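Local coordinates for cation-transporting ATPase, E1-E2 family protein (Streptococcus pneumoniae, PDB 4F2F), which probably exports copper(I) across the cell membrane at the cost of ATP, this cupredoxin-fold domain binding the metal, at residues A[53-61]-A[73-84]. Sequence-based numbering, arbitrary orientation.
Sequences EILFEEEGI and IRFTPQELGRHE
Strands 53-56 and 73-75 face each other across the cupredoxin sandwich, their axes 9.9 Å apart and nearly parallel at 18°, while residues 76-80 lead round to strand 81-84, which pairs antiparallel with 53-56. Between the two layers, Ile73 CG2 sits over one face of the Phe56 ring, 4.3 Å from its centroid, and also meets Ile61 CD1. Phe56 and Phe75 touch obliquely, planes at 56°, and Tyr96 of strand 93-99 meets both rings. Glu59 CG, set anti to the carbonyl carbon, lies over the centre of the Phe75 ring, 3.8 Å from its centroid; a bend at chi2 folds the carboxylate over the same ring, nearly parallel to it. One water lies between Glu59 OE1 and Thr76 O, another between Glu59 OE2 and Gln78 N. The extended Glu58 reaches His83, whose ND1 donates to Glu58 OE1 at 2.7 Å, on the syn side though well bent (133°). Its other oxygen, OE2, takes a weak bond from Glu84 N. His83 NE2 donates to Glu79 O at 2.8 Å, so both ring nitrogens are engaged, which should hold the imidazole's rotation. Gly60 and Ile61 form a G1 beta bulge opposite Phe56. An acceptor facing each nitrogen is consistent with a doubly protonated His83, which the Glu58 carboxylate would probably favour. Apolar side chains pack between the layers, and the polar groups gather where the loop crosses.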
# COMPACT_ATOMS: atom_id res chain seq x y z
N GLU A 53 7.65 -9.32 2.81
CA GLU A 53 6.70 -8.79 3.79
C GLU A 53 6.22 -7.40 3.41
O GLU A 53 6.92 -6.66 2.71
CB GLU A 53 7.31 -8.79 5.19
CG GLU A 53 7.44 -10.18 5.80
CD GLU A 53 8.51 -10.26 6.88
OE1 GLU A 53 9.10 -9.21 7.22
OE2 GLU A 53 8.75 -11.37 7.39
N ILE A 54 5.02 -7.06 3.86
CA ILE A 54 4.42 -5.75 3.65
C ILE A 54 4.19 -5.10 5.00
O ILE A 54 3.56 -5.69 5.88
CB ILE A 54 3.07 -5.87 2.92
CG1 ILE A 54 3.23 -6.65 1.62
CG2 ILE A 54 2.47 -4.48 2.67
CD1 ILE A 54 1.91 -7.15 1.05
N LEU A 55 4.70 -3.89 5.18
CA LEU A 55 4.63 -3.21 6.47
C LEU A 55 3.87 -1.90 6.40
O LEU A 55 4.23 -0.99 5.66
CB LEU A 55 6.05 -2.96 7.01
CG LEU A 55 6.17 -2.16 8.32
CD1 LEU A 55 5.51 -2.89 9.47
CD2 LEU A 55 7.63 -1.86 8.63
N PHE A 56 2.79 -1.82 7.18
CA PHE A 56 2.09 -0.56 7.44
C PHE A 56 2.18 -0.30 8.94
O PHE A 56 1.26 -0.62 9.69
CB PHE A 56 0.63 -0.66 7.00
CG PHE A 56 0.41 -0.51 5.52
CD1 PHE A 56 -0.24 0.60 5.01
CD2 PHE A 56 0.83 -1.49 4.63
CE1 PHE A 56 -0.45 0.74 3.64
CE2 PHE A 56 0.62 -1.36 3.26
CZ PHE A 56 -0.03 -0.24 2.77
N GLU A 57 3.30 0.27 9.37
CA GLU A 57 3.63 0.38 10.79
C GLU A 57 2.56 1.09 11.60
O GLU A 57 2.24 0.69 12.72
CB GLU A 57 4.98 1.09 10.97
CG GLU A 57 5.55 1.02 12.38
CD GLU A 57 6.45 -0.17 12.59
OE1 GLU A 57 7.54 -0.22 11.96
OE2 GLU A 57 6.08 -1.07 13.37
N GLU A 58 2.00 2.16 11.04
CA GLU A 58 1.05 2.99 11.78
C GLU A 58 -0.32 2.33 11.92
O GLU A 58 -1.15 2.79 12.69
CB GLU A 58 0.93 4.35 11.11
CG GLU A 58 2.27 4.97 10.79
CD GLU A 58 2.15 6.26 10.02
OE1 GLU A 58 1.28 7.08 10.37
OE2 GLU A 58 2.93 6.45 9.07
N GLU A 59 -0.54 1.25 11.17
CA GLU A 59 -1.77 0.48 11.27
C GLU A 59 -1.52 -0.83 12.00
O GLU A 59 -2.44 -1.63 12.19
CB GLU A 59 -2.36 0.23 9.88
CG GLU A 59 -2.81 1.49 9.16
CD GLU A 59 -3.97 2.17 9.86
OE1 GLU A 59 -4.75 1.47 10.54
OE2 GLU A 59 -4.10 3.40 9.74
N GLY A 60 -0.27 -1.06 12.41
CA GLY A 60 0.10 -2.27 13.11
C GLY A 60 0.04 -3.49 12.20
O GLY A 60 -0.14 -4.62 12.67
N ILE A 61 0.19 -3.25 10.91
CA ILE A 61 0.09 -4.31 9.91
C ILE A 61 1.47 -4.78 9.45
O ILE A 61 2.32 -3.97 9.07
CB ILE A 61 -0.75 -3.87 8.70
CG1 ILE A 61 -2.21 -3.67 9.12
CG2 ILE A 61 -0.65 -4.89 7.57
CD1 ILE A 61 -3.08 -3.07 8.04
N ILE A 73 -4.27 -5.84 1.76
CA ILE A 73 -4.09 -5.15 3.03
C ILE A 73 -5.34 -4.32 3.31
O ILE A 73 -5.69 -3.43 2.53
CB ILE A 73 -2.85 -4.24 3.00
CG1 ILE A 73 -1.60 -5.04 2.66
CG2 ILE A 73 -2.70 -3.51 4.33
CD1 ILE A 73 -1.25 -6.11 3.68
N ARG A 74 -6.00 -4.60 4.43
CA ARG A 74 -7.26 -3.93 4.73
C ARG A 74 -7.22 -3.09 6.01
O ARG A 74 -6.81 -3.57 7.07
CB ARG A 74 -8.41 -4.94 4.84
CG ARG A 74 -8.77 -5.62 3.53
CD ARG A 74 -10.04 -6.42 3.69
NE ARG A 74 -11.12 -5.61 4.23
CZ ARG A 74 -11.81 -5.90 5.33
NH1 ARG A 74 -11.55 -7.01 6.00
NH2 ARG A 74 -12.78 -5.09 5.75
N PHE A 75 -7.64 -1.84 5.88
CA PHE A 75 -7.84 -0.97 7.03
C PHE A 75 -8.69 0.23 6.64
O PHE A 75 -8.88 0.51 5.46
CB PHE A 75 -6.50 -0.55 7.66
CG PHE A 75 -5.64 0.31 6.77
CD1 PHE A 75 -4.72 -0.27 5.90
CD2 PHE A 75 -5.71 1.69 6.83
CE1 PHE A 75 -3.92 0.52 5.09
CE2 PHE A 75 -4.91 2.48 6.02
CZ PHE A 75 -4.01 1.90 5.15
N THR A 76 -9.23 0.91 7.64
CA THR A 76 -9.98 2.13 7.40
C THR A 76 -9.15 3.31 7.91
O THR A 76 -9.01 3.49 9.11
CB THR A 76 -11.35 2.11 8.09
OG1 THR A 76 -12.09 0.96 7.66
CG2 THR A 76 -12.15 3.37 7.77
N PRO A 77 -8.57 4.08 6.98
CA PRO A 77 -7.73 5.23 7.34
C PRO A 77 -8.51 6.27 8.12
O PRO A 77 -9.59 6.68 7.68
CB PRO A 77 -7.29 5.79 5.98
CG PRO A 77 -8.27 5.24 4.99
CD PRO A 77 -8.67 3.90 5.52
N GLN A 78 -7.99 6.69 9.27
CA GLN A 78 -8.68 7.64 10.13
C GLN A 78 -7.87 8.91 10.37
O GLN A 78 -8.43 9.96 10.71
CB GLN A 78 -9.03 6.99 11.48
CG GLN A 78 -9.93 5.77 11.37
CD GLN A 78 -11.32 6.09 10.86
OE1 GLN A 78 -11.60 7.21 10.44
NE2 GLN A 78 -12.21 5.10 10.90
N GLU A 79 -6.55 8.82 10.22
CA GLU A 79 -5.68 9.97 10.43
C GLU A 79 -5.24 10.61 9.11
O GLU A 79 -4.69 9.95 8.23
CB GLU A 79 -4.46 9.59 11.27
CG GLU A 79 -3.51 10.75 11.53
CD GLU A 79 -2.43 10.41 12.54
OE1 GLU A 79 -1.23 10.56 12.21
OE2 GLU A 79 -2.77 10.01 13.67
N LEU A 80 -5.49 11.91 8.98
CA LEU A 80 -5.14 12.66 7.78
C LEU A 80 -3.63 12.77 7.61
O LEU A 80 -2.87 12.66 8.58
CB LEU A 80 -5.75 14.06 7.84
CG LEU A 80 -7.27 14.14 7.88
CD1 LEU A 80 -7.72 15.56 8.21
CD2 LEU A 80 -7.87 13.68 6.56
N GLY A 81 -3.19 12.99 6.38
CA GLY A 81 -1.79 13.25 6.10
C GLY A 81 -1.06 12.13 5.38
O GLY A 81 -1.66 11.15 4.94
N ARG A 82 0.25 12.30 5.26
CA ARG A 82 1.11 11.32 4.59
C ARG A 82 1.63 10.29 5.58
O ARG A 82 2.13 10.63 6.65
CB ARG A 82 2.29 12.04 3.94
CG ARG A 82 3.27 11.14 3.21
CD ARG A 82 4.64 11.80 3.13
NE ARG A 82 5.54 11.12 2.21
CZ ARG A 82 6.31 10.08 2.54
NH1 ARG A 82 6.28 9.59 3.77
NH2 ARG A 82 7.10 9.53 1.63
N HIS A 83 1.50 9.01 5.22
CA HIS A 83 1.96 7.91 6.05
C HIS A 83 2.81 6.96 5.21
O HIS A 83 2.58 6.82 4.01
CB HIS A 83 0.77 7.15 6.63
CG HIS A 83 -0.25 8.03 7.28
ND1 HIS A 83 -0.06 8.58 8.53
CD2 HIS A 83 -1.46 8.46 6.87
CE1 HIS A 83 -1.11 9.31 8.85
NE2 HIS A 83 -1.98 9.25 7.86
N GLU A 84 3.78 6.32 5.84
CA GLU A 84 4.68 5.43 5.11
C GLU A 84 4.23 3.98 5.14
O GLU A 84 3.71 3.50 6.15
CB GLU A 84 6.11 5.55 5.66
CG GLU A 84 7.09 4.53 5.09
CD GLU A 84 8.49 4.68 5.68
OE1 GLU A 84 9.02 3.69 6.22
OE2 GLU A 84 9.06 5.79 5.59
O HOH W 1 5.16 1.62 7.62
O HOH W 2 1.67 2.81 8.08
O HOH W 3 -6.22 4.58 10.84
O HOH W 4 -7.56 1.71 10.95